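Long-range contacts in iron aquisition yersiniabactin synthesis enzyme, YbtT (Escherichia coli, PDB 6BA9), which acts as a low-specificity type II thioesterase that maintains production of the metallophore yersiniabactin, probably by hydrolysing thioesters in its biosynthetic pathway: residues A[6-11]-A[35-40]; A[57-62]-A[162-167]; A[127-132]-A[139-144]. The protein carries 1 engineered substitution. All blocks are in the same frame, centred on the assembly; numbering follows the deposited sequence.

Followed from the N terminus, the chain first closes interaction 1, where the end of edge strand 3-7 meets the loop leading into strand 42-46, its antiparallel neighbour in the central sheet. Interaction 2 opens later, in the loop before helix 63-77, and closes about a hundred residues on at helix 155-174. Interaction 3 is nested inside that long loop and folds the approach to helix 134-144 back onto the same helix. Interactions 2 and 3 touch through R166 and R132 and through L165 and L141. Interaction 1 lies apart, its nearest atoms about 17 Å from interaction 2 and about 19 Å from interaction 3.

Interaction 1: A[6-11]-A[35-40]; sequences LWPARN and AEQLAD
Q37 sends CG trans to its backbone N (chi1 180°) and runs on extended, while R10 holds CG wedged between backbone N and carbonyl carbon (chi1 70°); these two torsions bring the Q37 chain between the W7 indole and the R10 guanidinium. The site is the edge of an alpha/beta-hydrolase sheet: strand 3-7 ends in a classic beta bulge, L6 and W7 both facing L43, and the chain then runs alongside the loop before strand 42-46, with one face of the W7 ring against it. Q37 CA sits over the face of the five-membered ring of W7, 3.9 Å from the centroid in a CH-pi contact, and the backbone N of L38 covers the same face further out. W7 NE1 is taken by the backbone oxygen of W33, and F237 packs obliquely against the ring.

On its other side Q37 stacks with R10, amide and guanidinium planes only 9° apart and CG over the guanidinium centre. The amide is held by two bonds from one nitrogen: Q37 NE2 donates to P8 O at 2.9 Å, almost in line with that carbonyl, and to A39 O at 3.0 Å within its own loop. A backbone bond from R10 N to D40 O (2.9 Å) joins the two segments.

D40 is gripped from above its carboxylate plane at both oxygens. R10 NE donates almost straight to D40 OD1 at 2.9 Å, a salt bridge in which the oxygen lies in the guanidinium plane, and N11 ND2 reaches D40 OD2 at 3.0 Å. A water completes the edge of the salt bridge, accepting from R10 NH2 at 2.8 Å and donating to D40 OD1 at 2.6 Å.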
loop_
_atom_site.group_PDB
_atom_site.type_symbol
_atom_site.label_atom_id
_atom_site.label_comp_id
_atom_site.label_asym_id
_atom_site.label_seq_id
_atom_site.Cartn_x
_atom_site.Cartn_y
_atom_site.Cartn_z
ATOM N N LEU A 6 -1.366 -10.972 10.270
ATOM C CA LEU A 6 -1.318 -12.080 9.318
ATOM C C LEU A 6 -0.278 -13.120 9.700
ATOM O O LEU A 6 -0.557 -14.326 9.637
ATOM C CB LEU A 6 -1.028 -11.588 7.893
ATOM C CG LEU A 6 -2.015 -10.613 7.237
ATOM C CD1 LEU A 6 -1.643 -10.336 5.797
ATOM C CD2 LEU A 6 -3.444 -11.132 7.314
ATOM N N TRP A 7 0.921 -12.689 10.079
ATOM C CA TRP A 7 1.961 -13.583 10.584
ATOM C C TRP A 7 2.415 -13.121 11.956
ATOM O O TRP A 7 2.625 -11.922 12.171
ATOM C CB TRP A 7 3.242 -13.601 9.727
ATOM C CG TRP A 7 3.121 -13.912 8.292
ATOM C CD1 TRP A 7 2.124 -14.601 7.660
ATOM C CD2 TRP A 7 4.042 -13.523 7.278
ATOM N NE1 TRP A 7 2.377 -14.657 6.318
ATOM C CE2 TRP A 7 3.549 -14.001 6.056
ATOM C CE3 TRP A 7 5.245 -12.815 7.291
ATOM C CZ2 TRP A 7 4.212 -13.793 4.854
ATOM C CZ3 TRP A 7 5.894 -12.597 6.100
ATOM C CH2 TRP A 7 5.381 -13.093 4.893
ATOM N N PRO A 8 2.663 -14.041 12.878
ATOM C CA PRO A 8 3.398 -13.688 14.083
ATOM C C PRO A 8 4.887 -13.708 13.782
ATOM O O PRO A 8 5.348 -14.351 12.834
ATOM C CB PRO A 8 3.028 -14.832 15.030
ATOM C CG PRO A 8 2.961 -15.999 14.113
ATOM C CD PRO A 8 2.390 -15.490 12.816
ATOM N N ALA A 9 5.648 -12.977 14.588
ATOM C CA ALA A 9 7.089 -13.069 14.472
ATOM C C ALA A 9 7.526 -14.490 14.803
ATOM O O ALA A 9 6.898 -15.183 15.611
ATOM C CB ALA A 9 7.762 -12.092 15.435
ATOM N N ARG A 10 8.601 -14.935 14.164
ATOM C CA ARG A 10 9.157 -16.238 14.504
ATOM C C ARG A 10 10.675 -16.174 14.530
ATOM O O ARG A 10 11.306 -15.198 14.105
ATOM C CB ARG A 10 8.678 -17.345 13.558
ATOM C CG ARG A 10 9.238 -17.250 12.166
ATOM C CD ARG A 10 8.755 -18.408 11.309
ATOM N NE ARG A 10 9.324 -18.400 9.975
ATOM C CZ ARG A 10 8.893 -19.173 8.983
ATOM N NH1 ARG A 10 7.881 -20.005 9.182
ATOM N NH2 ARG A 10 9.462 -19.112 7.792
ATOM N N ASN A 11 11.258 -17.256 15.045
ATOM C CA ASN A 11 12.701 -17.442 15.076
ATOM C C ASN A 11 13.421 -16.337 15.848
ATOM O O ASN A 11 14.564 -16.019 15.543
ATOM C CB ASN A 11 13.289 -17.612 13.679
ATOM C CG ASN A 11 12.788 -18.854 12.990
ATOM O OD1 ASN A 11 12.364 -19.804 13.645
ATOM N ND2 ASN A 11 12.821 -18.852 11.666
ATOM N N ALA A 35 -1.304 -18.366 3.717
ATOM C CA ALA A 35 -1.043 -19.776 3.470
ATOM C C ALA A 35 0.353 -20.173 3.918
ATOM O O ALA A 35 0.603 -21.356 4.166
ATOM C CB ALA A 35 -1.199 -20.096 1.983
ATOM N N GLU A 36 1.274 -19.214 4.024
ATOM C CA GLU A 36 2.662 -19.565 4.279
ATOM C C GLU A 36 3.480 -18.343 4.682
ATOM O O GLU A 36 3.496 -17.345 3.962
ATOM C CB GLU A 36 3.250 -20.187 3.015
ATOM C CG GLU A 36 4.696 -20.613 3.148
ATOM C CD GLU A 36 5.258 -21.230 1.876
ATOM O OE1 GLU A 36 6.347 -21.837 1.951
ATOM O OE2 GLU A 36 4.624 -21.102 0.797
ATOM N N GLN A 37 4.178 -18.427 5.809
ATOM C CA GLN A 37 5.028 -17.338 6.275
ATOM C C GLN A 37 6.334 -17.321 5.485
ATOM O O GLN A 37 7.084 -18.307 5.482
ATOM C CB GLN A 37 5.280 -17.484 7.771
ATOM C CG GLN A 37 6.156 -16.406 8.353
ATOM C CD GLN A 37 5.921 -16.190 9.834
ATOM O OE1 GLN A 37 5.149 -16.911 10.471
ATOM N NE2 GLN A 37 6.571 -15.185 10.386
ATOM N N LEU A 38 6.613 -16.205 4.813
ATOM C CA LEU A 38 7.742 -16.111 3.899
ATOM C C LEU A 38 8.926 -15.320 4.449
ATOM O O LEU A 38 9.956 -15.204 3.768
ATOM C CB LEU A 38 7.288 -15.512 2.571
ATOM C CG LEU A 38 6.225 -16.353 1.865
ATOM C CD1 LEU A 38 5.652 -15.670 0.639
ATOM C CD2 LEU A 38 6.818 -17.700 1.445
ATOM N N ALA A 39 8.810 -14.782 5.655
ATOM C CA ALA A 39 9.902 -14.098 6.331
ATOM C C ALA A 39 9.578 -14.138 7.811
ATOM O O ALA A 39 8.434 -14.372 8.197
ATOM C CB ALA A 39 10.068 -12.646 5.865
ATOM N N ASP A 40 10.596 -13.912 8.648
ATOM C CA ASP A 40 10.438 -14.140 10.085
ATOM C C ASP A 40 9.804 -12.973 10.854
ATOM O O ASP A 40 9.476 -13.135 12.040
ATOM C CB ASP A 40 11.798 -14.480 10.691
ATOM C CG ASP A 40 12.317 -15.847 10.244
ATOM O OD1 ASP A 40 11.569 -16.629 9.622
ATOM O OD2 ASP A 40 13.497 -16.114 10.523
HETATM O O HOH W 1 12.080 -18.105 7.518
#

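Interaction 2: A[57-62]-A[162-167]; sequences LEPLRS and LPLLRA
P59 and A167 carry the close part of this contact, with P59 CB 3.7 Å from A167 CB. The proline ring points at helix 155-174, which lies in the stretch between strands 112-116 and 190-195 where thioesterases of this alpha/beta-hydrolase family typically carry their lid. One turn back along the helix, L164 CD1 reaches across to P59 CG at 3.9 Å, the two side chains crossing at about a right angle. A chi1 of -133°, away from the staggered positions, together with chi2 sets this methyl against the proline; R51 and R55 also touch the leucine.

Away from P59 the fit slackens. The side chain of R61 comes near the helix through CG, 4.2 Å from A167 CB, and its bent chain then carries the guanidinium off along the exposed side. L60 turns its side chain from the helix and packs on L66 and L69 of helix 63-77, where S62 caps the first turn through Q65 N. On the helix, R166 is engaged elsewhere, in a salt bridge to D134.

The two segments share no hydrogen bond, which implies a contact held by apolar surfaces, P59 against A167 and L164, and not by polar bonds.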
loop_
_atom_site.group_PDB
_atom_site.type_symbol
_atom_site.label_atom_id
_atom_site.label_comp_id
_atom_site.label_asym_id
_atom_site.label_seq_id
_atom_site.Cartn_x
_atom_site.Cartn_y
_atom_site.Cartn_z
ATOM N N LEU A 57 -18.003 1.623 9.558
ATOM C CA LEU A 57 -17.497 2.969 9.323
ATOM C C LEU A 57 -17.734 3.375 7.872
ATOM O O LEU A 57 -17.721 2.545 6.963
ATOM C CB LEU A 57 -16.000 3.032 9.631
ATOM C CG LEU A 57 -15.569 2.696 11.061
ATOM C CD1 LEU A 57 -14.058 2.822 11.213
ATOM C CD2 LEU A 57 -16.291 3.623 12.057
ATOM N N GLU A 58 -17.929 4.673 7.642
ATOM C CA GLU A 58 -17.948 5.145 6.265
ATOM C C GLU A 58 -16.528 5.134 5.709
ATOM O O GLU A 58 -15.574 5.438 6.427
ATOM C CB GLU A 58 -18.537 6.556 6.153
ATOM C CG GLU A 58 -20.081 6.578 6.163
ATOM C CD GLU A 58 -20.697 5.726 5.053
ATOM O OE1 GLU A 58 -21.078 4.564 5.325
ATOM O OE2 GLU A 58 -20.787 6.209 3.904
ATOM N N PRO A 59 -16.353 4.797 4.437
ATOM C CA PRO A 59 -15.011 4.841 3.869
ATOM C C PRO A 59 -14.506 6.272 3.764
ATOM O O PRO A 59 -15.274 7.220 3.545
ATOM C CB PRO A 59 -15.171 4.183 2.493
ATOM C CG PRO A 59 -16.603 4.254 2.183
ATOM C CD PRO A 59 -17.345 4.281 3.480
ATOM N N LEU A 60 -13.202 6.420 3.955
ATOM C CA LEU A 60 -12.548 7.709 3.819
ATOM C C LEU A 60 -12.182 8.003 2.366
ATOM O O LEU A 60 -12.031 7.109 1.530
ATOM C CB LEU A 60 -11.300 7.769 4.693
ATOM C CG LEU A 60 -11.560 7.493 6.174
ATOM C CD1 LEU A 60 -10.329 7.799 6.974
ATOM C CD2 LEU A 60 -12.753 8.301 6.718
ATOM N N ARG A 61 -12.077 9.292 2.068
ATOM C CA ARG A 61 -11.843 9.795 0.719
ATOM C C ARG A 61 -10.549 10.596 0.620
ATOM O O ARG A 61 -10.359 11.355 -0.342
ATOM C CB ARG A 61 -13.057 10.605 0.265
ATOM C CG ARG A 61 -14.310 9.742 0.308
ATOM C CD ARG A 61 -15.485 10.404 -0.339
ATOM N NE ARG A 61 -15.828 11.690 0.245
ATOM C CZ ARG A 61 -16.710 11.874 1.227
ATOM N NH1 ARG A 61 -17.337 10.849 1.788
ATOM N NH2 ARG A 61 -16.961 13.103 1.649
ATOM N N SER A 62 -9.632 10.403 1.578
ATOM C CA SER A 62 -8.371 11.139 1.661
ATOM C C SER A 62 -7.241 10.214 2.106
ATOM O O SER A 62 -7.335 9.566 3.154
ATOM C CB SER A 62 -8.536 12.271 2.687
ATOM O OG SER A 62 -7.297 12.754 3.130
ATOM N N LEU A 162 -19.562 -0.434 -5.243
ATOM C CA LEU A 162 -19.182 0.826 -5.876
ATOM C C LEU A 162 -18.950 1.949 -4.887
ATOM O O LEU A 162 -17.994 2.714 -5.089
ATOM C CB LEU A 162 -20.179 1.238 -6.959
ATOM C CG LEU A 162 -20.039 0.408 -8.225
ATOM C CD1 LEU A 162 -21.118 0.824 -9.203
ATOM C CD2 LEU A 162 -18.643 0.529 -8.869
ATOM N N PRO A 163 -19.745 2.124 -3.830
ATOM C CA PRO A 163 -19.410 3.189 -2.875
ATOM C C PRO A 163 -18.030 3.002 -2.255
ATOM O O PRO A 163 -17.302 3.976 -2.039
ATOM C CB PRO A 163 -20.543 3.098 -1.844
ATOM C CG PRO A 163 -21.673 2.541 -2.600
ATOM C CD PRO A 163 -21.068 1.540 -3.554
ATOM N N LEU A 164 -17.649 1.754 -1.978
ATOM C CA LEU A 164 -16.346 1.463 -1.388
ATOM C C LEU A 164 -15.228 1.722 -2.383
ATOM O O LEU A 164 -14.238 2.416 -2.086
ATOM C CB LEU A 164 -16.340 -0.014 -1.001
ATOM C CG LEU A 164 -15.856 -0.522 0.340
ATOM C CD1 LEU A 164 -16.254 0.383 1.495
ATOM C CD2 LEU A 164 -16.448 -1.921 0.552
ATOM N N LEU A 165 -15.356 1.150 -3.582
ATOM C CA LEU A 165 -14.326 1.307 -4.595
ATOM C C LEU A 165 -14.202 2.755 -5.051
ATOM O O LEU A 165 -13.089 3.231 -5.299
ATOM C CB LEU A 165 -14.670 0.423 -5.789
ATOM C CG LEU A 165 -14.581 -1.077 -5.544
ATOM C CD1 LEU A 165 -15.393 -1.866 -6.573
ATOM C CD2 LEU A 165 -13.146 -1.475 -5.562
ATOM N N ARG A 166 -15.333 3.453 -5.217
ATOM C CA ARG A 166 -15.260 4.853 -5.628
ATOM C C ARG A 166 -14.620 5.722 -4.555
ATOM O O ARG A 166 -13.869 6.651 -4.878
ATOM C CB ARG A 166 -16.646 5.381 -5.985
ATOM C CG ARG A 166 -17.150 4.886 -7.326
ATOM C CD ARG A 166 -18.415 5.656 -7.683
ATOM N NE ARG A 166 -18.935 5.304 -9.001
ATOM C CZ ARG A 166 -18.521 5.838 -10.147
ATOM N NH1 ARG A 166 -17.566 6.733 -10.195
ATOM N NH2 ARG A 166 -19.084 5.455 -11.277
ATOM N N ALA A 167 -14.864 5.425 -3.274
ATOM C CA ALA A 167 -14.182 6.164 -2.212
ATOM C C ALA A 167 -12.673 5.952 -2.289
ATOM O O ALA A 167 -11.891 6.908 -2.252
ATOM C CB ALA A 167 -14.722 5.741 -0.847
#

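Interaction 3: A[127-132]-A[139-144]; sequences RQLSHR and AELIDI
R132 holds its guanidinium between two flat groups: the E140 carboxylate lies over one face, CD 3.8 Å above the plane and the planes 19° apart, and H131 NE2 lies over the opposite face. At the edge, R132 NE (2.8 Å) and NH2 both donate to Q128 O. E140 OE2 lies well out of the guanidinium plane, so its long 4.0 Å pair with R132 NH1 is a charge contact with no N-H aimed at it, added to the stacking.

R127 is used the other way, by its edge. Its chain bends about the CG-CD bond (chi3 -61°), and NH1 bonds E140 OE1 at 2.8 Å and D143 OD2 at 2.9 Å; NH2 joins on the same face of the D143 carboxylate, at 3.1 Å from OD2. I144 CG1 covers one face of the R127 guanidinium, 3.4 Å from NE.

Beside the charged groups L129 packs its CG on E140 CB and its CD2 on L141 CD2 (3.7 Å), and both leucines also touch F169 of helix 155-174. A type I turn from L129 to R132 brings R132 back beside E140.

E200 adds a carboxylate at R127 NE and R199 a cation at D143 OD1. Such alternation of charge probably keeps these groups ionised, and it links the end of helix 134-144 to the loop before it and to R199 and E200.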
loop_
_atom_site.group_PDB
_atom_site.type_symbol
_atom_site.label_atom_id
_atom_site.label_comp_id
_atom_site.label_asym_id
_atom_site.label_seq_id
_atom_site.Cartn_x
_atom_site.Cartn_y
_atom_site.Cartn_z
ATOM N N ARG A 127 -3.956 5.580 -15.734
ATOM C CA ARG A 127 -5.353 5.167 -15.751
ATOM C C ARG A 127 -6.095 5.891 -14.639
ATOM O O ARG A 127 -5.629 5.914 -13.498
ATOM C CB ARG A 127 -5.465 3.660 -15.537
ATOM C CG ARG A 127 -6.865 3.103 -15.782
ATOM C CD ARG A 127 -7.063 1.752 -15.163
ATOM N NE ARG A 127 -6.166 0.712 -15.677
ATOM C CZ ARG A 127 -6.417 -0.040 -16.737
ATOM N NH1 ARG A 127 -7.514 0.163 -17.466
ATOM N NH2 ARG A 127 -5.555 -0.994 -17.078
ATOM N N GLN A 128 -7.238 6.478 -14.985
ATOM C CA GLN A 128 -8.048 7.250 -14.053
ATOM C C GLN A 128 -9.490 6.774 -14.148
ATOM O O GLN A 128 -10.019 6.613 -15.253
ATOM C CB GLN A 128 -7.971 8.729 -14.423
ATOM C CG GLN A 128 -6.608 9.328 -14.281
ATOM C CD GLN A 128 -6.271 9.619 -12.858
ATOM O OE1 GLN A 128 -7.084 10.194 -12.118
ATOM N NE2 GLN A 128 -5.069 9.237 -12.447
ATOM N N LEU A 129 -10.120 6.547 -12.990
ATOM C CA LEU A 129 -11.464 5.986 -12.893
ATOM C C LEU A 129 -12.531 6.928 -12.346
ATOM O O LEU A 129 -13.707 6.732 -12.646
ATOM C CB LEU A 129 -11.461 4.761 -11.972
ATOM C CG LEU A 129 -10.984 3.435 -12.576
ATOM C CD1 LEU A 129 -9.497 3.475 -12.851
ATOM C CD2 LEU A 129 -11.312 2.273 -11.676
ATOM N N SER A 130 -12.161 7.902 -11.504
ATOM C CA SER A 130 -13.159 8.566 -10.661
ATOM C C SER A 130 -14.168 9.376 -11.456
ATOM O O SER A 130 -15.268 9.637 -10.958
ATOM C CB SER A 130 -12.487 9.523 -9.678
ATOM O OG SER A 130 -11.805 8.831 -8.684
ATOM N N HIS A 131 -13.807 9.833 -12.645
ATOM C CA HIS A 131 -14.691 10.653 -13.453
ATOM C C HIS A 131 -15.650 9.837 -14.299
ATOM O O HIS A 131 -16.415 10.413 -15.081
ATOM C CB HIS A 131 -13.857 11.541 -14.378
ATOM C CG HIS A 131 -13.014 10.765 -15.340
ATOM N ND1 HIS A 131 -11.933 10.014 -14.932
ATOM C CD2 HIS A 131 -13.097 10.611 -16.683
ATOM C CE1 HIS A 131 -11.384 9.434 -15.985
ATOM N NE2 HIS A 131 -12.071 9.777 -17.060
ATOM N N ARG A 132 -15.626 8.512 -14.190
ATOM C CA ARG A 132 -16.381 7.643 -15.070
ATOM C C ARG A 132 -17.701 7.205 -14.441
ATOM O O ARG A 132 -17.829 7.086 -13.214
ATOM C CB ARG A 132 -15.570 6.393 -15.430
ATOM C CG ARG A 132 -14.221 6.710 -15.995
ATOM C CD ARG A 132 -13.503 5.438 -16.432
ATOM N NE ARG A 132 -12.133 5.739 -16.824
ATOM C CZ ARG A 132 -11.720 5.931 -18.073
ATOM N NH1 ARG A 132 -12.567 5.844 -19.095
ATOM N NH2 ARG A 132 -10.444 6.225 -18.292
ATOM N N ALA A 139 -15.663 -1.380 -16.032
ATOM C CA ALA A 139 -14.825 -1.893 -17.115
ATOM C C ALA A 139 -13.354 -1.635 -16.827
ATOM O O ALA A 139 -12.516 -2.510 -17.047
ATOM C CB ALA A 139 -15.221 -1.271 -18.446
ATOM N N GLU A 140 -13.030 -0.454 -16.290
ATOM C CA GLU A 140 -11.642 -0.177 -15.919
ATOM C C GLU A 140 -11.167 -1.108 -14.816
ATOM O O GLU A 140 -10.042 -1.616 -14.874
ATOM C CB GLU A 140 -11.472 1.285 -15.484
ATOM C CG GLU A 140 -11.713 2.318 -16.592
ATOM C CD GLU A 140 -10.755 2.173 -17.754
ATOM O OE1 GLU A 140 -9.535 2.088 -17.522
ATOM O OE2 GLU A 140 -11.219 2.114 -18.916
ATOM N N LEU A 141 -11.999 -1.338 -13.796
ATOM C CA LEU A 141 -11.632 -2.250 -12.715
ATOM C C LEU A 141 -11.355 -3.648 -13.236
ATOM O O LEU A 141 -10.399 -4.299 -12.809
ATOM C CB LEU A 141 -12.742 -2.341 -11.682
ATOM C CG LEU A 141 -13.046 -1.202 -10.747
ATOM C CD1 LEU A 141 -14.233 -1.626 -9.934
ATOM C CD2 LEU A 141 -11.848 -0.960 -9.864
ATOM N N ILE A 142 -12.215 -4.147 -14.126
ATOM C CA ILE A 142 -12.005 -5.481 -14.663
ATOM C C ILE A 142 -10.700 -5.523 -15.436
ATOM O O ILE A 142 -9.910 -6.469 -15.303
ATOM C CB ILE A 142 -13.220 -5.901 -15.522
ATOM C CG1 ILE A 142 -14.442 -6.112 -14.638
ATOM C CG2 ILE A 142 -12.897 -7.163 -16.311
ATOM C CD1 ILE A 142 -15.741 -6.167 -15.437
ATOM N N ASP A 143 -10.432 -4.484 -16.233
ATOM C CA ASP A 143 -9.176 -4.411 -16.978
ATOM C C ASP A 143 -7.971 -4.443 -16.047
ATOM O O ASP A 143 -6.983 -5.125 -16.332
ATOM C CB ASP A 143 -9.133 -3.173 -17.880
ATOM C CG ASP A 143 -7.958 -3.185 -18.824
ATOM O OD1 ASP A 143 -7.527 -4.289 -19.231
ATOM O OD2 ASP A 143 -7.481 -2.112 -19.184
ATOM N N ILE A 144 -8.028 -3.725 -14.919
ATOM C CA ILE A 144 -6.911 -3.761 -13.971
ATOM C C ILE A 144 -6.610 -5.196 -13.567
ATOM O O ILE A 144 -5.443 -5.600 -13.467
ATOM C CB ILE A 144 -7.209 -2.863 -12.754
ATOM C CG1 ILE A 144 -7.203 -1.384 -13.162
ATOM C CG2 ILE A 144 -6.165 -3.076 -11.671
ATOM C CD1 ILE A 144 -7.820 -0.461 -12.106
#